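Local coordinates for ofchtiv-allosamidin (Ostrinia furnacalis, PDB 6JMB), which binds the inhibitor allosamidin in the active-site cleft of a TIM barrel and, as a family 18 chitinase, probably hydrolyses chitin, at residues A[203-207]-A[307-311]; A[249-253]-A[281-286]; A[296-300]-A[312-317]. All blocks are in the same frame, centred on the assembly; numbering follows the deposited sequence.

Overall arrangement
Insertion of a small alpha+beta domain into a TIM barrel is illustrated by three contacts. Interaction 2 lies beside the bound inhibitor, where strand 243-256 leaves the barrel and pairs with strand 283-285. Its centre is about 12 Å from that of interaction 1, and they touch through Asn206 beside Tyr250 and Arg252. Interaction 3, at the surface, is about 16 Å from interaction 1 and 15 Å from interaction 2, centre to centre. Along the chain, interaction 2 is nested within interaction 1 and precedes interaction 3, whereas interactions 1 and 3 cross. Strand 309-314 serves interactions 1 and 3: its start packs on the barrel loop holding 203-207 and its far end lies at the surface.

Interaction 1: A[203-207]-A[307-311]; sequences TGHNA and AKVPY
Val309 sets a methyl group squarely over the imidazole of His205, joining the barrel loop between strand 187-190 and helix 226-235 to the alpha+beta insertion domain of this family 18 TIM barrel. The strand side belongs to the hairpin of 300-304 and 309-314, which contains a G1 beta bulge, with Lys308 and Val309 together opposite the single residue Asp304.

The apolar contacts centre on the imidazole. Val309 CG2 makes a CH-pi contact 3.5 Å from the ring centroid, only 11° off the normal. The rotation that places it there (chi1 -72°) turns the other methyl toward the loop backbone, with CG1 3.5 Å from Ala207 O. Ala307 CB approaches His205 CD2 obliquely at 3.7 Å. At the imidazole edge, Tyr311 CD1 lies in the ring plane, 3.8 Å from His205 CE1, although the two rings are tilted 52° to each other.

The polar contacts help to set how the imidazole is turned. Its NE2 is hydrogen-bonded to Asp304 OD2, in the same hairpin. A water 2.9 Å from His205 ND1 gives the second nitrogen a partner too in this buried setting, and the same water donates a hydrogen bond to Pro310 O at 2.7 Å.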
ATOM      1  N   THR A 203     -11.103  13.913 -12.653  1.00 10.54           N
ATOM      2  CA  THR A 203     -11.385  12.934 -11.608  1.00 10.99           C
ATOM      3  C   THR A 203     -11.120  11.527 -12.126  1.00 10.76           C
ATOM      4  O   THR A 203     -11.214  11.249 -13.324  1.00 10.79           O
ATOM      5  CB  THR A 203     -12.847  13.034 -11.166  1.00 11.02           C
ATOM      6  OG1 THR A 203     -13.703  12.796 -12.294  1.00 11.17           O
ATOM      7  CG2 THR A 203     -13.147  14.409 -10.574  1.00 10.85           C
ATOM      8  N   GLY A 204     -10.774  10.636 -11.209  1.00  9.98           N
ATOM      9  CA  GLY A 204     -10.508   9.256 -11.569  1.00 11.22           C
ATOM     10  C   GLY A 204     -10.458   8.423 -10.311  1.00  9.14           C
ATOM     11  O   GLY A 204     -10.380   8.947  -9.194  1.00 10.25           O
ATOM     12  N   HIS A 205     -10.513   7.115 -10.503  1.00  9.85           N
ATOM     13  CA  HIS A 205     -10.594   6.208  -9.371  1.00  9.41           C
ATOM     14  C   HIS A 205      -9.215   5.888  -8.819  1.00  9.68           C
ATOM     15  O   HIS A 205      -8.239   5.737  -9.561  1.00 10.10           O
ATOM     16  CB  HIS A 205     -11.317   4.918  -9.751  1.00  9.61           C
ATOM     17  CG  HIS A 205     -12.714   5.142 -10.240  1.00  9.48           C
ATOM     18  ND1 HIS A 205     -13.679   5.772  -9.486  1.00 10.03           N
ATOM     19  CD2 HIS A 205     -13.302   4.823 -11.417  1.00 10.42           C
ATOM     20  CE1 HIS A 205     -14.806   5.825 -10.176  1.00 10.37           C
ATOM     21  NE2 HIS A 205     -14.604   5.253 -11.349  1.00 10.30           N
ATOM     22  N   ASN A 206      -9.156   5.778  -7.498  1.00  8.92           N
ATOM     23  CA  ASN A 206      -7.918   5.419  -6.821  1.00  8.98           C
ATOM     24  C   ASN A 206      -7.509   3.992  -7.170  1.00  8.78           C
ATOM     25  O   ASN A 206      -6.319   3.708  -7.361  1.00  9.29           O
ATOM     26  CB  ASN A 206      -8.156   5.582  -5.319  1.00 10.52           C
ATOM     27  CG  ASN A 206      -6.912   5.386  -4.484  1.00  9.23           C
ATOM     28  OD1 ASN A 206      -5.797   5.722  -4.889  1.00 10.45           O
ATOM     29  ND2 ASN A 206      -7.106   4.863  -3.280  1.00 10.68           N
ATOM     30  N   ALA A 207      -8.482   3.092  -7.289  1.00  8.85           N
ATOM     31  CA  ALA A 207      -8.183   1.695  -7.576  1.00  8.67           C
ATOM     32  C   ALA A 207      -9.286   1.066  -8.418  1.00  9.42           C
ATOM     33  O   ALA A 207      -9.931   0.105  -7.980  1.00 10.24           O
ATOM     34  CB  ALA A 207      -7.996   0.927  -6.264  1.00 10.44           C
ATOM     35  N   ALA A 307     -15.794   0.063 -13.644  1.00 10.44           N
ATOM     36  CA  ALA A 307     -14.602  -0.067 -12.815  1.00 10.26           C
ATOM     37  C   ALA A 307     -14.844  -0.840 -11.524  1.00 10.92           C
ATOM     38  O   ALA A 307     -13.874  -1.256 -10.876  1.00 12.04           O
ATOM     39  CB  ALA A 307     -14.047   1.320 -12.479  1.00 11.29           C
ATOM     40  N   LYS A 308     -16.106  -1.030 -11.134  1.00 10.21           N
ATOM     41  CA  LYS A 308     -16.490  -1.796  -9.939  1.00 10.60           C
ATOM     42  C   LYS A 308     -16.079  -1.096  -8.643  1.00 10.84           C
ATOM     43  O   LYS A 308     -15.682  -1.743  -7.673  1.00 11.32           O
ATOM     44  CB  LYS A 308     -16.003  -3.251  -9.966  1.00 12.31           C
ATOM     45  CG  LYS A 308     -16.138  -3.939 -11.320  1.00 12.06           C
ATOM     46  CD  LYS A 308     -17.583  -3.996 -11.780  1.00 13.31           C
ATOM     47  CE  LYS A 308     -17.661  -4.639 -13.154  1.00 14.87           C
ATOM     48  NZ  LYS A 308     -19.070  -4.695 -13.650  1.00 16.20           N
ATOM     49  N   VAL A 309     -16.188   0.231  -8.619  1.00 10.16           N
ATOM     50  CA  VAL A 309     -15.826   1.017  -7.434  1.00 10.42           C
ATOM     51  C   VAL A 309     -16.820   2.146  -7.260  1.00 11.46           C
ATOM     52  O   VAL A 309     -17.422   2.637  -8.224  1.00 11.70           O
ATOM     53  CB  VAL A 309     -14.405   1.611  -7.545  1.00  9.70           C
ATOM     54  CG1 VAL A 309     -13.354   0.521  -7.408  1.00 10.75           C
ATOM     55  CG2 VAL A 309     -14.244   2.384  -8.845  1.00 11.30           C
ATOM     56  N   PRO A 310     -17.000   2.593  -6.019  1.00 10.58           N
ATOM     57  CA  PRO A 310     -17.897   3.718  -5.751  1.00 10.83           C
ATOM     58  C   PRO A 310     -17.166   5.050  -5.829  1.00 10.49           C
ATOM     59  O   PRO A 310     -15.944   5.147  -5.701  1.00 10.45           O
ATOM     60  CB  PRO A 310     -18.316   3.462  -4.299  1.00 11.31           C
ATOM     61  CG  PRO A 310     -17.058   2.905  -3.686  1.00 12.10           C
ATOM     62  CD  PRO A 310     -16.451   2.025  -4.771  1.00 10.67           C
ATOM     63  N   TYR A 311     -17.957   6.096  -6.023  1.00  9.84           N
ATOM     64  CA  TYR A 311     -17.466   7.456  -5.896  1.00 10.53           C
ATOM     65  C   TYR A 311     -18.607   8.306  -5.365  1.00 11.15           C
ATOM     66  O   TYR A 311     -19.772   7.902  -5.408  1.00 10.95           O
ATOM     67  CB  TYR A 311     -16.912   7.997  -7.224  1.00 11.06           C
ATOM     68  CG  TYR A 311     -17.923   8.057  -8.348  1.00 11.06           C
ATOM     69  CD1 TYR A 311     -18.277   6.916  -9.060  1.00 10.27           C
ATOM     70  CD2 TYR A 311     -18.528   9.258  -8.698  1.00 12.72           C
ATOM     71  CE1 TYR A 311     -19.206   6.971 -10.088  1.00 12.70           C
ATOM     72  CE2 TYR A 311     -19.455   9.319  -9.724  1.00 12.43           C
ATOM     73  CZ  TYR A 311     -19.788   8.178 -10.409  1.00 12.65           C
ATOM     74  OH  TYR A 311     -20.716   8.247 -11.434  1.00 17.49           O
TER
HETATM   75  O   HOH W   1     -13.439   4.934  -6.772  1.00 10.16           O

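Interaction 2: A[249-253]-A[281-286]; sequences FYGRT and SGYVGY. With NAA (2-acetamido-2-deoxy-beta-D-allopyranose), chain B.
Tyr250 and Tyr283, diagonal neighbours on the same face of two paired strands, both turn a ring face to one methyl group of the bound inhibitor. C8 of the N-acetylallosamine acetamide lies 3.5 Å from Tyr283 CD2 and 3.7 Å from Tyr250 CD2, toward the rim of each ring. Tyr250 CG sits between its backbone N and carbonyl carbon (chi1 61°), which carries the ring up to the acetamide; this side chain also contacts the allosamizoline unit. Replacing Tyr283 by an alanine would probably uncover one side of the acetamide methyl and leave it freer to shift against Tyr250.

Beneath the rings runs an antiparallel pairing in which strand 243-256, the seventh of the TIM barrel, continues into the insertion domain and meets strand 283-285. Gly251 and Val284 form its hydrogen-bonded pair: Gly251 N donates to Val284 O at 2.7 Å, almost straight at 170°, and Val284 N returns the bond to Gly251 O at 3.0 Å. One step on, Thr253 N reaches Gly282 O at 3.0 Å from above the carbonyl plane, and a water links that oxygen to Arg252 NH1. Arg252 NH2 forms a salt bridge to Asp194 OD1, which also takes the Tyr250 hydroxyl, so one carboxylate oxygen probably helps to hold both side chains beside the sugar. On the face turned from the ligand, Thr253 lies crosswise to Val284, its CG2 3.7 Å from Val284 CG1.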
ATOM      1  N   PHE A 249      -7.245   1.370   1.867  1.00  8.48           N
ATOM      2  CA  PHE A 249      -8.211   1.692   2.909  1.00  9.67           C
ATOM      3  C   PHE A 249      -8.431   3.198   3.010  1.00  9.17           C
ATOM      4  O   PHE A 249      -8.840   3.702   4.063  1.00 10.13           O
ATOM      5  CB  PHE A 249      -7.762   1.139   4.264  1.00  9.19           C
ATOM      6  CG  PHE A 249      -7.994  -0.342   4.454  1.00  8.35           C
ATOM      7  CD1 PHE A 249      -8.243  -1.201   3.387  1.00  9.97           C
ATOM      8  CD2 PHE A 249      -7.962  -0.867   5.734  1.00  9.76           C
ATOM      9  CE1 PHE A 249      -8.447  -2.566   3.605  1.00 10.68           C
ATOM     10  CE2 PHE A 249      -8.165  -2.222   5.960  1.00  9.50           C
ATOM     11  CZ  PHE A 249      -8.413  -3.076   4.897  1.00  9.76           C
ATOM     12  N   TYR A 250      -8.130   3.922   1.942  1.00  9.50           N
ATOM     13  CA  TYR A 250      -8.295   5.361   1.879  1.00  9.82           C
ATOM     14  C   TYR A 250      -8.832   5.682   0.496  1.00  9.87           C
ATOM     15  O   TYR A 250      -8.770   4.859  -0.425  1.00 10.15           O
ATOM     16  CB  TYR A 250      -6.956   6.092   2.101  1.00  9.75           C
ATOM     17  CG  TYR A 250      -5.938   5.732   1.040  1.00  9.60           C
ATOM     18  CD1 TYR A 250      -5.194   4.559   1.138  1.00  9.16           C
ATOM     19  CD2 TYR A 250      -5.740   6.543  -0.067  1.00  9.66           C
ATOM     20  CE1 TYR A 250      -4.291   4.201   0.164  1.00  9.06           C
ATOM     21  CE2 TYR A 250      -4.826   6.192  -1.053  1.00  9.29           C
ATOM     22  CZ  TYR A 250      -4.105   5.016  -0.926  1.00  9.24           C
ATOM     23  OH  TYR A 250      -3.192   4.644  -1.891  1.00 11.56           O
ATOM     24  N   GLY A 251      -9.368   6.895   0.362  1.00  9.16           N
ATOM     25  CA  GLY A 251      -9.814   7.411  -0.910  1.00  9.65           C
ATOM     26  C   GLY A 251      -9.051   8.677  -1.261  1.00 10.20           C
ATOM     27  O   GLY A 251      -8.257   9.195  -0.466  1.00 10.22           O
ATOM     28  N   ARG A 252      -9.302   9.177  -2.470  1.00  9.44           N
ATOM     29  CA  ARG A 252      -8.669  10.401  -2.942  1.00 10.16           C
ATOM     30  C   ARG A 252      -9.736  11.403  -3.358  1.00 10.15           C
ATOM     31  O   ARG A 252     -10.816  11.027  -3.832  1.00  9.73           O
ATOM     32  CB  ARG A 252      -7.656  10.111  -4.061  1.00  9.86           C
ATOM     33  CG  ARG A 252      -6.489   9.275  -3.550  1.00  9.92           C
ATOM     34  CD  ARG A 252      -5.322   9.227  -4.530  1.00  9.89           C
ATOM     35  NE  ARG A 252      -4.134   8.683  -3.873  1.00 10.21           N
ATOM     36  CZ  ARG A 252      -3.341   9.378  -3.063  1.00 10.78           C
ATOM     37  NH1 ARG A 252      -3.588  10.662  -2.824  1.00 10.96           N
ATOM     38  NH2 ARG A 252      -2.287   8.794  -2.494  1.00 11.25           N
ATOM     39  N   THR A 253      -9.440  12.689  -3.144  1.00  9.93           N
ATOM     40  CA  THR A 253     -10.452  13.734  -3.194  1.00  9.94           C
ATOM     41  C   THR A 253     -10.042  14.839  -4.159  1.00 10.40           C
ATOM     42  O   THR A 253      -8.858  15.172  -4.294  1.00 10.01           O
ATOM     43  CB  THR A 253     -10.732  14.329  -1.803  1.00 10.94           C
ATOM     44  OG1 THR A 253      -9.641  15.167  -1.416  1.00 11.30           O
ATOM     45  CG2 THR A 253     -10.921  13.230  -0.753  1.00 11.77           C
ATOM     46  N   SER A 281      -5.385  17.684   2.316  1.00 13.67           N
ATOM     47  CA  SER A 281      -6.245  17.826   1.149  1.00 12.94           C
ATOM     48  C   SER A 281      -5.809  16.855   0.060  1.00 12.34           C
ATOM     49  O   SER A 281      -4.618  16.723  -0.236  1.00 14.17           O
ATOM     50  CB  SER A 281      -6.180  19.258   0.621  1.00 17.09           C
ATOM     51  OG  SER A 281      -6.654  20.177   1.589  1.00 31.38           O
ATOM     52  N   GLY A 282      -6.779  16.149  -0.517  1.00 11.48           N
ATOM     53  CA  GLY A 282      -6.514  15.203  -1.581  1.00 11.86           C
ATOM     54  C   GLY A 282      -6.648  13.746  -1.200  1.00 10.51           C
ATOM     55  O   GLY A 282      -6.681  12.898  -2.094  1.00 10.36           O
ATOM     56  N   TYR A 283      -6.722  13.413   0.083  1.00 11.06           N
ATOM     57  CA  TYR A 283      -7.001  12.032   0.448  1.00 10.67           C
ATOM     58  C   TYR A 283      -7.794  12.006   1.743  1.00 10.29           C
ATOM     59  O   TYR A 283      -7.857  12.995   2.480  1.00 11.03           O
ATOM     60  CB  TYR A 283      -5.741  11.138   0.465  1.00 12.54           C
ATOM     61  CG  TYR A 283      -5.017  11.037   1.792  1.00 14.22           C
ATOM     62  CD1 TYR A 283      -4.033  11.955   2.137  1.00 23.85           C
ATOM     63  CD2 TYR A 283      -5.282   9.998   2.678  1.00 16.41           C
ATOM     64  CE1 TYR A 283      -3.351  11.855   3.339  1.00 27.36           C
ATOM     65  CE2 TYR A 283      -4.604   9.897   3.888  1.00 19.93           C
ATOM     66  CZ  TYR A 283      -3.645  10.829   4.208  1.00 21.19           C
ATOM     67  OH  TYR A 283      -2.968  10.732   5.405  1.00 32.16           O
ATOM     68  N   VAL A 284      -8.442  10.870   1.985  1.00 10.42           N
ATOM     69  CA  VAL A 284      -9.291  10.703   3.160  1.00 11.37           C
ATOM     70  C   VAL A 284      -9.304   9.226   3.522  1.00 10.35           C
ATOM     71  O   VAL A 284      -9.353   8.363   2.641  1.00 10.62           O
ATOM     72  CB  VAL A 284     -10.703  11.273   2.894  1.00 10.68           C
ATOM     73  CG1 VAL A 284     -11.406  10.518   1.772  1.00 11.32           C
ATOM     74  CG2 VAL A 284     -11.530  11.279   4.164  1.00 12.59           C
ATOM     75  N   GLY A 285      -9.214   8.924   4.813  1.00  9.76           N
ATOM     76  CA  GLY A 285      -9.304   7.538   5.233  1.00  9.49           C
ATOM     77  C   GLY A 285     -10.720   7.012   5.089  1.00  9.60           C
ATOM     78  O   GLY A 285     -11.694   7.765   5.133  1.00 10.08           O
ATOM     79  N   TYR A 286     -10.844   5.695   4.889  1.00  9.15           N
ATOM     80  CA  TYR A 286     -12.180   5.108   4.853  1.00  9.91           C
ATOM     81  C   TYR A 286     -12.946   5.403   6.140  1.00  9.89           C
ATOM     82  O   TYR A 286     -14.143   5.713   6.094  1.00 10.18           O
ATOM     83  CB  TYR A 286     -12.136   3.597   4.584  1.00 10.84           C
ATOM     84  CG  TYR A 286     -13.517   2.988   4.641  1.00 10.84           C
ATOM     85  CD1 TYR A 286     -14.404   3.140   3.583  1.00 13.06           C
ATOM     86  CD2 TYR A 286     -13.959   2.314   5.779  1.00 12.84           C
ATOM     87  CE1 TYR A 286     -15.686   2.608   3.641  1.00 13.72           C
ATOM     88  CE2 TYR A 286     -15.239   1.787   5.849  1.00 13.42           C
ATOM     89  CZ  TYR A 286     -16.091   1.934   4.775  1.00 14.30           C
ATOM     90  OH  TYR A 286     -17.372   1.414   4.830  1.00 19.46           O
TER
HETATM   91  C1  NAA B   1       1.968   7.550   2.180  1.00 11.11           C
HETATM   92  C2  NAA B   1       0.971   8.333   3.018  1.00 10.81           C
HETATM   93  C3  NAA B   1       1.515   9.630   3.484  1.00 13.48           C
HETATM   94  C4  NAA B   1       2.812   9.428   4.244  1.00 14.28           C
HETATM   95  C5  NAA B   1       3.796   8.667   3.367  1.00 11.56           C
HETATM   96  C6  NAA B   1       5.091   8.367   4.058  1.00 10.66           C
HETATM   97  C7  NAA B   1      -1.477   7.829   2.454  1.00 12.82           C
HETATM   98  C8  NAA B   1      -2.654   7.994   1.488  1.00 14.88           C
HETATM   99  N2  NAA B   1      -0.207   8.513   2.102  1.00 12.91           N
HETATM  100  O3  NAA B   1       1.730  10.469   2.309  1.00 14.96           O
HETATM  101  O4  NAA B   1       3.434  10.675   4.614  1.00 15.49           O
HETATM  102  O5  NAA B   1       3.201   7.385   2.996  1.00 10.91           O
HETATM  103  O6  NAA B   1       5.937   7.739   3.119  1.00 11.54           O
HETATM  104  O7  NAA B   1      -1.564   7.204   3.441  1.00 12.03           O
HETATM  105  O   HOH W   2      -5.091  12.733  -4.354  1.00 10.45           O

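Interaction 3: A[296-300]-A[312-317]; sequences ESSWT and AFLDYN
Thr300 and Phe313 exchange two backbone hydrogen bonds as an antiparallel hydrogen-bonded pair. Thr300 N donates to Phe313 O at 3.0 Å in an essentially straight line (178°), and Phe313 N reaches Thr300 O at 2.9 Å. A water adds a second layer: it donates to both Ser298 O and Phe313 O and accepts from Thr300 OG1, tying the preceding turn to the strand pair. Within 312-317, Leu314 O accepts from Asn317 N and again from Asn317 ND2, the latter at 3.1 Å, so the side-chain amide braces the type II' turn from Leu314 to Asn317.

Packing spreads from this strand pair on two faces. On one, the Thr300 and Phe313 side chains run alongside each other, with Thr300 CB 3.8 Å from the centroid of the phenylalanine ring and over its face. On the other, Leu314 lies crosswise to the indole of Trp299. Leucine CG stands opposite the backbone N (chi1 176°), a setting in which CD2 lies over the five-membered ring of Trp299, 3.7 Å from its centroid. Farther along the indole, Trp299 CH2 meets Asn317 CB at 3.5 Å, and Ala312 CB approaches CE3. Phe289 of helix 286-295 stacks edge-to-face with the same indole, linking the helix to the strands.

Together, strands 300-304, 309-314 and 317-320 form an antiparallel meander, joined by tight turns and packed beside a helix, part of the alpha+beta insertion domain found in many family 18 chitinases.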
ATOM      1  N   GLU A 296     -23.874  13.126   6.584  0.50 17.25           N
ATOM      2  CA  GLU A 296     -24.300  14.187   5.662  0.50 17.93           C
ATOM      3  C   GLU A 296     -25.050  13.538   4.505  0.50 18.15           C
ATOM      4  O   GLU A 296     -24.429  13.011   3.578  0.50 17.22           O
ATOM      5  CB  GLU A 296     -23.131  15.020   5.163  0.50 18.65           C
ATOM      6  CG  GLU A 296     -23.526  16.068   4.153  0.50 23.73           C
ATOM      7  CD  GLU A 296     -24.701  16.924   4.612  0.50 27.56           C
ATOM      8  OE1 GLU A 296     -24.557  17.667   5.605  0.50 23.97           O
ATOM      9  OE2 GLU A 296     -25.782  16.834   3.993  0.50 22.65           O
ATOM     10  N   SER A 297     -26.377  13.625   4.546  1.00 18.38           N
ATOM     11  CA  SER A 297     -27.211  12.960   3.546  1.00 17.41           C
ATOM     12  C   SER A 297     -27.141  13.586   2.157  1.00 17.77           C
ATOM     13  O   SER A 297     -27.598  12.957   1.198  1.00 18.75           O
ATOM     14  CB  SER A 297     -28.672  12.900   4.010  1.00 20.79           C
ATOM     15  OG  SER A 297     -29.232  14.199   4.092  1.00 28.51           O
ATOM     16  N   SER A 298     -26.578  14.792   2.021  1.00 18.20           N
ATOM     17  CA  SER A 298     -26.587  15.474   0.730  1.00 18.52           C
ATOM     18  C   SER A 298     -25.606  14.878  -0.274  1.00 16.26           C
ATOM     19  O   SER A 298     -25.736  15.146  -1.472  1.00 17.02           O
ATOM     20  CB  SER A 298     -26.316  16.969   0.900  1.00 19.66           C
ATOM     21  OG  SER A 298     -27.346  17.586   1.648  1.00 30.40           O
ATOM     22  N   TRP A 299     -24.626  14.098   0.181  1.00 14.35           N
ATOM     23  CA  TRP A 299     -23.716  13.439  -0.744  1.00 14.11           C
ATOM     24  C   TRP A 299     -24.485  12.498  -1.661  1.00 14.59           C
ATOM     25  O   TRP A 299     -25.455  11.858  -1.246  1.00 17.05           O
ATOM     26  CB  TRP A 299     -22.677  12.617   0.030  1.00 13.99           C
ATOM     27  CG  TRP A 299     -21.631  13.433   0.724  1.00 12.99           C
ATOM     28  CD1 TRP A 299     -21.695  13.941   1.989  1.00 13.90           C
ATOM     29  CD2 TRP A 299     -20.351  13.811   0.201  1.00 12.01           C
ATOM     30  NE1 TRP A 299     -20.535  14.620   2.285  1.00 14.26           N
ATOM     31  CE2 TRP A 299     -19.697  14.559   1.201  1.00 12.18           C
ATOM     32  CE3 TRP A 299     -19.700  13.601  -1.020  1.00 11.68           C
ATOM     33  CZ2 TRP A 299     -18.422  15.086   1.025  1.00 12.14           C
ATOM     34  CZ3 TRP A 299     -18.426  14.124  -1.189  1.00 11.17           C
ATOM     35  CH2 TRP A 299     -17.804  14.861  -0.175  1.00 11.50           C
ATOM     36  N   THR A 300     -24.052  12.414  -2.912  1.00 14.27           N
ATOM     37  CA  THR A 300     -24.546  11.415  -3.847  1.00 14.06           C
ATOM     38  C   THR A 300     -23.457  10.369  -4.003  1.00 13.81           C
ATOM     39  O   THR A 300     -22.322  10.706  -4.359  1.00 14.71           O
ATOM     40  CB  THR A 300     -24.853  12.039  -5.207  1.00 15.12           C
ATOM     41  OG1 THR A 300     -25.868  13.038  -5.055  1.00 18.74           O
ATOM     42  CG2 THR A 300     -25.343  10.973  -6.178  1.00 16.79           C
ATOM     43  N   ALA A 312     -18.270   9.484  -4.856  1.00 10.25           N
ATOM     44  CA  ALA A 312     -19.262  10.332  -4.218  1.00 10.23           C
ATOM     45  C   ALA A 312     -19.000  11.781  -4.582  1.00 10.79           C
ATOM     46  O   ALA A 312     -17.856  12.187  -4.795  1.00 11.42           O
ATOM     47  CB  ALA A 312     -19.248  10.161  -2.695  1.00 11.74           C
ATOM     48  N   PHE A 313     -20.070  12.566  -4.656  1.00 11.22           N
ATOM     49  CA  PHE A 313     -19.901  13.982  -4.936  1.00 11.41           C
ATOM     50  C   PHE A 313     -20.902  14.812  -4.150  1.00 12.48           C
ATOM     51  O   PHE A 313     -21.987  14.346  -3.787  1.00 13.67           O
ATOM     52  CB  PHE A 313     -19.961  14.315  -6.437  1.00 13.72           C
ATOM     53  CG  PHE A 313     -21.201  13.836  -7.121  1.00 14.62           C
ATOM     54  CD1 PHE A 313     -22.339  14.623  -7.146  1.00 17.77           C
ATOM     55  CD2 PHE A 313     -21.226  12.601  -7.749  1.00 15.00           C
ATOM     56  CE1 PHE A 313     -23.486  14.190  -7.784  1.00 20.86           C
ATOM     57  CE2 PHE A 313     -22.372  12.160  -8.395  1.00 19.72           C
ATOM     58  CZ  PHE A 313     -23.501  12.957  -8.409  1.00 20.90           C
ATOM     59  N   LEU A 314     -20.503  16.050  -3.876  1.00 12.32           N
ATOM     60  CA  LEU A 314     -21.358  17.020  -3.201  1.00 12.42           C
ATOM     61  C   LEU A 314     -20.831  18.384  -3.616  1.00 12.26           C
ATOM     62  O   LEU A 314     -19.747  18.786  -3.178  1.00 12.52           O
ATOM     63  CB  LEU A 314     -21.276  16.838  -1.694  1.00 13.24           C
ATOM     64  CG  LEU A 314     -22.046  17.858  -0.852  1.00 15.09           C
ATOM     65  CD1 LEU A 314     -23.504  17.923  -1.294  1.00 17.92           C
ATOM     66  CD2 LEU A 314     -21.951  17.501   0.621  1.00 16.77           C
ATOM     67  N   ASP A 315     -21.583  19.075  -4.472  1.00 12.63           N
ATOM     68  CA  ASP A 315     -21.137  20.348  -5.026  1.00 14.02           C
ATOM     69  C   ASP A 315     -19.738  20.198  -5.622  1.00 11.99           C
ATOM     70  O   ASP A 315     -19.548  19.371  -6.518  1.00 13.20           O
ATOM     71  CB  ASP A 315     -21.218  21.462  -3.979  1.00 13.86           C
ATOM     72  CG  ASP A 315     -22.633  21.731  -3.527  1.00 22.26           C
ATOM     73  OD1 ASP A 315     -23.552  21.597  -4.357  1.00 22.83           O
ATOM     74  OD2 ASP A 315     -22.822  22.079  -2.340  1.00 28.11           O
ATOM     75  N   TYR A 316     -18.755  20.960  -5.138  1.00 10.75           N
ATOM     76  CA  TYR A 316     -17.422  20.886  -5.730  1.00 12.12           C
ATOM     77  C   TYR A 316     -16.663  19.610  -5.363  1.00 11.28           C
ATOM     78  O   TYR A 316     -15.674  19.285  -6.026  1.00 13.02           O
ATOM     79  CB  TYR A 316     -16.605  22.131  -5.372  1.00 13.35           C
ATOM     80  CG  TYR A 316     -16.918  23.304  -6.272  1.00 12.35           C
ATOM     81  CD1 TYR A 316     -16.307  23.422  -7.508  1.00 13.21           C
ATOM     82  CD2 TYR A 316     -17.836  24.276  -5.895  1.00 12.53           C
ATOM     83  CE1 TYR A 316     -16.586  24.473  -8.349  1.00 13.60           C
ATOM     84  CE2 TYR A 316     -18.127  25.340  -6.736  1.00 14.07           C
ATOM     85  CZ  TYR A 316     -17.491  25.430  -7.961  1.00 15.04           C
ATOM     86  OH  TYR A 316     -17.758  26.475  -8.818  1.00 16.93           O
ATOM     87  N   ASN A 317     -17.091  18.882  -4.334  1.00 11.03           N
ATOM     88  CA  ASN A 317     -16.338  17.719  -3.873  1.00 10.91           C
ATOM     89  C   ASN A 317     -16.615  16.511  -4.752  1.00 11.25           C
ATOM     90  O   ASN A 317     -17.774  16.201  -5.042  1.00 13.42           O
ATOM     91  CB  ASN A 317     -16.766  17.348  -2.459  1.00 13.41           C
ATOM     92  CG  ASN A 317     -16.481  18.424  -1.475  1.00 14.96           C
ATOM     93  OD1 ASN A 317     -15.328  18.668  -1.128  1.00 17.73           O
ATOM     94  ND2 ASN A 317     -17.533  19.090  -1.009  1.00 17.91           N
TER
HETATM   95  O   HOH W   3     -24.675  15.361  -3.944  1.00 21.22           O